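Local coordinates for protein NANS (YJHS), A 9-O-acetyl N-acetylneuraminic acid esterase (Escherichia coli O157:H7 EDL933, PDB 3PT5) that probably hydrolyses the 9-O-acetyl group of 9-O-acetyl-N-acetylneuraminic acid, an alternative sialic acid of mammalian mucosal sites on which the bacterium can grow, at residues S169-R172 and A173-K177; V211-F214 and R215-L218. One frame throughout, in Å; residues are numbered along the deposited sequence.

Contact 1. Residues S169-R172 and A173-K177; sequences SRTR and AALVK
The carbonyl oxygen of Arg172 accepts the backbone N-H of Val176 at 2.8 Å from O to N, the shortest of four such bonds here and nearly straight, with an N-H...O angle of 168°. The same oxygen is flanked by Val176 CG2, 3.3 Å away: CG1 stands anti to the backbone N (chi1 162°), which leaves CG2 beside that N and hence alongside the bond it makes. The three preceding steps are less straight. Ala173 N reaches Ser169 O at 3.0 Å with an angle of 150°, Ala174 N bonds to Arg170 O, and Leu175 N lies 3.2 Å from Thr171 O. This i to i+4 ladder is the C-terminal half of helix 162-176, which packs against the mixed, mainly parallel sheet of the SGNH hydrolase fold, as its contacts with strands 122-130 and 182-189 attest. Side chains add little across the turn. Leu175 CG comes to 3.5 Å from Thr171 O, while the closest approach of the two side chains, Thr171 CG2 to Leu175 CD1, is a loose 4.5 Å; both residues also touch Phe183. Ala173 CB rests 3.4 Å from Ser169 O. The polar ends find partners outside this turn: NH1 of the buried Arg170 is hydrogen-bonded to the carbonyl of Ala56 and NH2 to those of Leu55 and Pro128, while Thr171 OG1 is hydrogen-bonded to Leu167 O, one turn back in the same helix, and to Thr25 OG1 on strand 20-28.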
loop_
_atom_site.group_PDB
_atom_site.type_symbol
_atom_site.label_atom_id
_atom_site.label_comp_id
_atom_site.label_asym_id
_atom_site.label_seq_id
_atom_site.Cartn_x
_atom_site.Cartn_y
_atom_site.Cartn_z
ATOM N N SER A 169 -13.548 7.716 3.070
ATOM C CA SER A 169 -13.977 8.704 2.096
ATOM C C SER A 169 -13.469 8.407 0.690
ATOM O O SER A 169 -14.245 8.507 -0.282
ATOM C CB SER A 169 -13.599 10.112 2.569
ATOM O OG SER A 169 -12.979 10.846 1.528
ATOM N N ARG A 170 -12.204 7.991 0.572
ATOM C CA ARG A 170 -11.636 7.646 -0.731
ATOM C C ARG A 170 -12.183 6.328 -1.288
ATOM O O ARG A 170 -12.391 6.216 -2.479
ATOM C CB ARG A 170 -10.108 7.603 -0.665
ATOM C CG ARG A 170 -9.532 8.965 -0.711
ATOM C CD ARG A 170 -8.118 9.004 -0.274
ATOM N NE ARG A 170 -7.113 8.440 -1.170
ATOM C CZ ARG A 170 -6.676 8.985 -2.299
ATOM N NH1 ARG A 170 -7.275 10.049 -2.851
ATOM N NH2 ARG A 170 -5.667 8.420 -2.916
ATOM N N THR A 171 -12.398 5.341 -0.422
ATOM C CA THR A 171 -12.992 4.078 -0.869
ATOM C C THR A 171 -14.409 4.307 -1.388
ATOM O O THR A 171 -14.785 3.786 -2.458
ATOM C CB THR A 171 -12.974 3.023 0.249
ATOM O OG1 THR A 171 -11.614 2.760 0.594
ATOM C CG2 THR A 171 -13.631 1.703 -0.205
ATOM N N ARG A 172 -15.176 5.111 -0.649
ATOM C CA ARG A 172 -16.546 5.431 -1.068
ATOM C C ARG A 172 -16.518 6.160 -2.395
ATOM O O ARG A 172 -17.304 5.842 -3.270
ATOM C CB ARG A 172 -17.217 6.338 -0.052
ATOM C CG ARG A 172 -17.809 5.654 1.125
ATOM C CD ARG A 172 -18.328 6.731 2.071
ATOM N NE ARG A 172 -19.161 6.178 3.131
ATOM C CZ ARG A 172 -19.301 6.712 4.342
ATOM N NH1 ARG A 172 -18.655 7.830 4.669
ATOM N NH2 ARG A 172 -20.100 6.122 5.228
ATOM N N ALA A 173 -15.600 7.121 -2.547
ATOM C CA ALA A 173 -15.498 7.940 -3.754
ATOM C C ALA A 173 -15.227 7.058 -4.951
ATOM O O ALA A 173 -15.747 7.294 -6.044
ATOM C CB ALA A 173 -14.386 8.997 -3.620
ATOM N N ALA A 174 -14.399 6.033 -4.741
ATOM C CA ALA A 174 -14.052 5.132 -5.826
ATOM C C ALA A 174 -15.271 4.341 -6.300
ATOM O O ALA A 174 -15.430 4.100 -7.507
ATOM C CB ALA A 174 -12.930 4.192 -5.392
ATOM N N LEU A 175 -16.114 3.944 -5.356
ATOM C CA LEU A 175 -17.332 3.168 -5.663
ATOM C C LEU A 175 -18.430 4.042 -6.261
ATOM O O LEU A 175 -19.094 3.650 -7.230
ATOM C CB LEU A 175 -17.817 2.383 -4.438
ATOM C CG LEU A 175 -16.787 1.357 -3.900
ATOM C CD1 LEU A 175 -17.267 0.687 -2.607
ATOM C CD2 LEU A 175 -16.414 0.308 -4.955
ATOM N N VAL A 176 -18.593 5.240 -5.707
ATOM C CA VAL A 176 -19.561 6.240 -6.192
ATOM C C VAL A 176 -19.313 6.740 -7.617
ATOM O O VAL A 176 -20.261 7.102 -8.331
ATOM C CB VAL A 176 -19.598 7.455 -5.214
ATOM C CG1 VAL A 176 -20.228 8.698 -5.866
ATOM C CG2 VAL A 176 -20.278 7.073 -3.943
ATOM N N LYS A 177 -18.049 6.769 -8.029
ATOM C CA LYS A 177 -17.647 7.186 -9.378
ATOM C C LYS A 177 -18.394 6.482 -10.502
ATOM O O LYS A 177 -18.676 7.095 -11.519
ATOM C CB LYS A 177 -16.145 7.003 -9.593
ATOM C CG LYS A 177 -15.285 8.143 -9.024
ATOM C CD LYS A 177 -14.025 8.325 -9.834
ATOM C CE LYS A 177 -13.058 9.264 -9.132
ATOM N NZ LYS A 177 -13.401 10.707 -9.212
#

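Contact 2. Residues V211-F214 and R215-L218; sequences VEAF and RRDL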
loop_
_atom_site.group_PDB
_atom_site.type_symbol
_atom_site.label_atom_id
_atom_site.label_comp_id
_atom_site.label_asym_id
_atom_site.label_seq_id
_atom_site.Cartn_x
_atom_site.Cartn_y
_atom_site.Cartn_z
ATOM N N VAL A 211 -11.844 -1.870 11.610
ATOM C CA VAL A 211 -12.403 -2.727 10.566
ATOM C C VAL A 211 -13.933 -2.786 10.682
ATOM O O VAL A 211 -14.618 -2.666 9.688
ATOM C CB VAL A 211 -11.830 -4.133 10.619
ATOM C CG1 VAL A 211 -12.514 -4.998 9.604
ATOM C CG2 VAL A 211 -10.328 -4.115 10.361
ATOM N N GLU A 212 -14.467 -2.941 11.889
ATOM C CA GLU A 212 -15.934 -2.933 12.024
ATOM C C GLU A 212 -16.554 -1.581 11.619
ATOM O O GLU A 212 -17.630 -1.550 11.009
ATOM C CB GLU A 212 -16.398 -3.290 13.440
ATOM C CG GLU A 212 -15.890 -4.589 14.035
ATOM C CD GLU A 212 -16.171 -4.693 15.531
ATOM O OE1 GLU A 212 -15.701 -3.830 16.318
ATOM O OE2 GLU A 212 -16.845 -5.664 15.944
ATOM N N ALA A 213 -15.883 -0.480 11.946
ATOM C CA ALA A 213 -16.373 0.852 11.563
ATOM C C ALA A 213 -16.365 1.018 10.044
ATOM O O ALA A 213 -17.317 1.531 9.452
ATOM C CB ALA A 213 -15.549 1.961 12.237
ATOM N N PHE A 214 -15.284 0.571 9.415
ATOM C CA PHE A 214 -15.153 0.595 7.969
ATOM C C PHE A 214 -16.336 -0.151 7.312
ATOM O O PHE A 214 -16.957 0.343 6.364
ATOM C CB PHE A 214 -13.795 -0.026 7.567
ATOM C CG PHE A 214 -13.526 -0.022 6.072
ATOM C CD1 PHE A 214 -12.954 1.086 5.455
ATOM C CD2 PHE A 214 -13.795 -1.164 5.287
ATOM C CE1 PHE A 214 -12.673 1.097 4.073
ATOM C CE2 PHE A 214 -13.525 -1.174 3.906
ATOM C CZ PHE A 214 -12.955 -0.046 3.285
ATOM N N ARG A 215 -16.631 -1.338 7.819
ATOM C CA ARG A 215 -17.692 -2.184 7.262
ATOM C C ARG A 215 -19.080 -1.565 7.449
ATOM O O ARG A 215 -19.889 -1.599 6.518
ATOM C CB ARG A 215 -17.599 -3.598 7.833
ATOM C CG ARG A 215 -16.360 -4.312 7.322
ATOM C CD ARG A 215 -16.121 -5.673 7.971
ATOM N NE ARG A 215 -15.052 -6.365 7.252
ATOM C CZ ARG A 215 -14.506 -7.545 7.571
ATOM N NH1 ARG A 215 -14.904 -8.255 8.626
ATOM N NH2 ARG A 215 -13.530 -8.027 6.793
ATOM N N ARG A 216 -19.319 -0.954 8.613
ATOM C CA ARG A 216 -20.563 -0.225 8.852
ATOM C C ARG A 216 -20.675 0.913 7.840
ATOM O O ARG A 216 -21.704 1.055 7.170
ATOM C CB ARG A 216 -20.644 0.320 10.291
ATOM C CG ARG A 216 -20.840 -0.767 11.361
ATOM C CD ARG A 216 -21.206 -0.188 12.729
ATOM N NE ARG A 216 -20.108 0.578 13.327
ATOM C CZ ARG A 216 -19.155 0.067 14.106
ATOM N NH1 ARG A 216 -19.144 -1.226 14.405
ATOM N NH2 ARG A 216 -18.213 0.860 14.596
ATOM N N ASP A 217 -19.588 1.676 7.676
ATOM C CA ASP A 217 -19.580 2.859 6.815
ATOM C C ASP A 217 -19.679 2.589 5.301
ATOM O O ASP A 217 -20.053 3.489 4.535
ATOM C CB ASP A 217 -18.352 3.739 7.119
ATOM C CG ASP A 217 -18.449 4.446 8.468
ATOM O OD1 ASP A 217 -19.549 4.510 9.049
ATOM O OD2 ASP A 217 -17.421 4.946 8.959
ATOM N N LEU A 218 -19.361 1.367 4.874
ATOM C CA LEU A 218 -19.378 1.005 3.457
ATOM C C LEU A 218 -20.547 0.086 3.098
ATOM O O LEU A 218 -20.851 -0.100 1.918
ATOM C CB LEU A 218 -18.048 0.339 3.050
ATOM C CG LEU A 218 -16.873 1.246 2.675
ATOM C CD1 LEU A 218 -17.226 2.041 1.429
ATOM C CD2 LEU A 218 -16.468 2.185 3.817
HETATM O O HOH W 1 -17.334 -2.002 16.959
#
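Leu218 CD2 sits over one face of the Phe214 ring, 4.0 Å from its centroid and 13° off the ring normal, a CH-pi contact between side chains one helical turn apart. The phenyl swings to this place because its CG is anti to the backbone N (chi1 -178°). Trp233 meets the same ring edge-to-face, and Phe183 and Val186 of strand 182-189 also touch it, so Phe214 belongs to the layer between helix and sheet.

Two arginines lay their flat groups over residues of the preceding turn. Arg215, extended from CG to NE, runs side by side with Val211, whose CG1 stands over one face of the guanidinium, 3.7 Å from NE; the polar end continues to the carbonyls of Ala263 and Ala231. Arg216 instead bends at chi3 (-67°) and folds back along the helix, bringing one guanidinium face over Glu212 O and Ala213 CA, the latter 3.5 Å from NH2. Its charge does not meet Glu212 directly: OE1 and NH1 are 4.7 Å apart, and a water links them, donating to Glu212 OE1 and accepting from Arg216 NH1 at 3.2 Å.

The backbone beneath is held by i to i+4 bonds. Arg215, Arg216 and Asp217 donate to the carbonyls four residues earlier, the last at 2.9 Å from Asp217 N to Ala213 O. The next, from Leu218 N to Phe214 O, is weak, where helix 203-218 ends.

Because Val211 CG1 lies over a face, the Arg215 N-H groups can point outward to carbonyls; in Arg216 a face likewise lies on the helix while NH1 binds the water, so its attraction to Glu212 is probably modest, acting through that water.

How the contacts relate
Contacts 1 and 2 are each a short run of about two turns near the C-terminal end of a helix, 162-176 and 203-218, and both are partly buried, with centres about 14 Å apart. The two helices meet directly here: Arg172 NH2 is probably hydrogen-bonded to Asp217 O at 2.7 Å, and Thr171 CG2 packs 4.0 Å from Phe214 CZ. Both helices face strand 182-189. Their chemistry differs. In contact 1 the backbone does nearly all the work, and the buried arginine serves carbonyls remote in sequence; contact 2 adds a CH-pi pair inside and, on its exposed side, a water-bridged pair of charges.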